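Local coordinates for molybdopterin biosynthesis protein (Mycobacterium abscessus, PDB 3TCR) that probably takes part in molybdenum cofactor biosynthesis, binding molybdopterin through a domain of the MoCF_biosynth family, at residues A[85-88]-A[89-92]. Sequence-based numbering, arbitrary orientation.
Sequences ENDL and SEIQ
Asp87 is the N-cap of helix 88-100, and its carboxylate turns back to the open amino end of the helix to meet the amide of Glu90. Its CG lies anti to the backbone N (chi1 178°), which carries Asp87 OD2 to 3.0 Å from Glu90 N; the N-H enters on the anti lone pair, turned away from OD1. Asp87 OD2 takes a second bond, from Ser89 OG at 3.0 Å, which arrives nearly along the C-O direction. Two donors thus grip OD2 and limit rotation of the carboxylate. Glu90 does not return a bond to Asp87 N, as a capping box would require; it turns back toward the strand end instead. Its extended chain crosses that of Asp87 at about a right angle, Glu90 CG lying 3.4 Å from Asp87 OD2, and ends beside Glu85. There Glu90 OE2 accepts from Glu85 N at 3.0 Å, the N-H coming in 35° above the carboxylate plane, so the helix side chain ties down the backbone where strand 76-84 gives way to the loop. The carboxylate planes of Glu85 and Glu90 lie 18° apart, with Glu85 OE1 2.6 Å from Glu90 OE1, a spacing consistent with one of the two acids being protonated. Glu85 OE2 bonds to His57, which may ease the gathering of acidic groups. Leu88 and Gln92 lie side by side and point the same way, Leu88 CD2 against the amide group of Gln92, whose NE2 bonds to Ala123 O on helix 120-124. Ile91, buried, packs on Val51 and Val84 of adjacent parallel strands, where the helix start lies against the sheet. Ile91 N closes the first turn with a nearly straight bond to Asp87 O, 2.9 Å long, while its CG1 rests against that same carbonyl oxygen.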
ATOM      1  N   GLU A  85     -19.764 -14.575  12.273  1.00 26.88           N
ATOM      2  CA  GLU A  85     -20.412 -13.311  11.984  1.00 28.70           C
ATOM      3  C   GLU A  85     -19.368 -12.244  11.750  1.00 28.24           C
ATOM      4  O   GLU A  85     -18.197 -12.434  12.056  1.00 27.43           O
ATOM      5  CB  GLU A  85     -21.266 -12.875  13.182  1.00 31.13           C
ATOM      6  CG  GLU A  85     -22.441 -13.795  13.478  1.00 35.03           C
ATOM      7  CD  GLU A  85     -23.175 -13.467  14.794  1.00 37.17           C
ATOM      8  OE1 GLU A  85     -22.530 -13.204  15.825  1.00 39.11           O
ATOM      9  OE2 GLU A  85     -24.403 -13.518  14.806  1.00 38.31           O
ATOM     10  N   ASN A  86     -19.826 -11.090  11.283  1.00 28.84           N
ATOM     11  CA  ASN A  86     -18.999  -9.886  11.199  1.00 27.68           C
ATOM     12  C   ASN A  86     -18.863  -9.283  12.552  1.00 26.75           C
ATOM     13  O   ASN A  86     -19.521  -8.289  12.878  1.00 26.56           O
ATOM     14  CB  ASN A  86     -19.610  -8.841  10.248  1.00 28.64           C
ATOM     15  CG  ASN A  86     -18.938  -8.833   8.903  1.00 28.50           C
ATOM     16  OD1 ASN A  86     -17.737  -8.528   8.797  1.00 30.79           O
ATOM     17  ND2 ASN A  86     -19.659  -9.256   7.888  1.00 26.79           N
ATOM     18  N   ASP A  87     -17.968  -9.889  13.312  1.00 26.14           N
ATOM     19  CA  ASP A  87     -17.817  -9.642  14.708  1.00 26.27           C
ATOM     20  C   ASP A  87     -16.359  -9.860  15.024  1.00 26.46           C
ATOM     21  O   ASP A  87     -15.833 -10.982  14.904  1.00 24.33           O
ATOM     22  CB  ASP A  87     -18.666 -10.616  15.506  1.00 27.23           C
ATOM     23  CG  ASP A  87     -18.509 -10.424  16.994  1.00 28.46           C
ATOM     24  OD1 ASP A  87     -19.331  -9.670  17.553  1.00 31.35           O
ATOM     25  OD2 ASP A  87     -17.556 -10.972  17.593  1.00 27.85           O
ATOM     26  N   LEU A  88     -15.730  -8.782  15.471  1.00 26.17           N
ATOM     27  CA  LEU A  88     -14.314  -8.749  15.715  1.00 26.86           C
ATOM     28  C   LEU A  88     -13.785  -9.895  16.592  1.00 25.12           C
ATOM     29  O   LEU A  88     -12.849 -10.587  16.192  1.00 22.89           O
ATOM     30  CB  LEU A  88     -13.943  -7.381  16.294  1.00 29.21           C
ATOM     31  CG  LEU A  88     -12.432  -7.141  16.324  1.00 31.17           C
ATOM     32  CD1 LEU A  88     -12.125  -5.731  15.801  1.00 31.42           C
ATOM     33  CD2 LEU A  88     -11.873  -7.429  17.741  1.00 31.01           C
ATOM     34  N   SER A  89     -14.396 -10.119  17.751  1.00 24.47           N
ATOM     35  CA  SER A  89     -13.920 -11.171  18.636  1.00 25.64           C
ATOM     36  C   SER A  89     -14.147 -12.576  18.089  1.00 24.52           C
ATOM     37  O   SER A  89     -13.341 -13.452  18.305  1.00 23.12           O
ATOM     38  CB  SER A  89     -14.505 -11.032  20.047  1.00 27.70           C
ATOM     39  OG  SER A  89     -15.854 -11.411  20.042  1.00 31.34           O
ATOM     40  N   GLU A  90     -15.224 -12.794  17.349  1.00 24.67           N
ATOM     41  CA  GLU A  90     -15.430 -14.104  16.713  1.00 24.38           C
ATOM     42  C   GLU A  90     -14.407 -14.385  15.630  1.00 21.42           C
ATOM     43  O   GLU A  90     -13.877 -15.485  15.536  1.00 21.19           O
ATOM     44  CB  GLU A  90     -16.826 -14.222  16.083  1.00 25.98           C
ATOM     45  CG  GLU A  90     -17.978 -14.303  17.064  1.00 28.30           C
ATOM     46  CD  GLU A  90     -19.339 -14.435  16.345  1.00 31.72           C
ATOM     47  OE1 GLU A  90     -20.341 -13.938  16.909  1.00 32.30           O
ATOM     48  OE2 GLU A  90     -19.410 -15.036  15.218  1.00 30.39           O
ATOM     49  N   ILE A  91     -14.158 -13.399  14.789  1.00 20.09           N
ATOM     50  CA  ILE A  91     -13.146 -13.525  13.764  1.00 18.57           C
ATOM     51  C   ILE A  91     -11.768 -13.782  14.394  1.00 18.62           C
ATOM     52  O   ILE A  91     -11.020 -14.647  13.930  1.00 18.48           O
ATOM     53  CB  ILE A  91     -13.045 -12.284  12.860  1.00 18.30           C
ATOM     54  CG1 ILE A  91     -14.382 -12.021  12.167  1.00 18.61           C
ATOM     55  CG2 ILE A  91     -11.924 -12.500  11.832  1.00 17.52           C
ATOM     56  CD1 ILE A  91     -14.529 -10.647  11.521  1.00 18.82           C
ATOM     57  N   GLN A  92     -11.438 -13.039  15.446  1.00 18.55           N
ATOM     58  CA  GLN A  92     -10.151 -13.208  16.121  1.00 18.90           C
ATOM     59  C   GLN A  92     -10.042 -14.603  16.734  1.00 19.09           C
ATOM     60  O   GLN A  92      -8.996 -15.289  16.608  1.00 18.61           O
ATOM     61  CB  GLN A  92      -9.926 -12.074  17.161  1.00 19.54           C
ATOM     62  CG  GLN A  92      -9.609 -10.719  16.474  1.00 19.84           C
ATOM     63  CD  GLN A  92      -9.091  -9.658  17.452  1.00 21.48           C
ATOM     64  OE1 GLN A  92      -9.322  -9.767  18.636  1.00 22.73           O
ATOM     65  NE2 GLN A  92      -8.379  -8.647  16.957  1.00 20.98           N
TER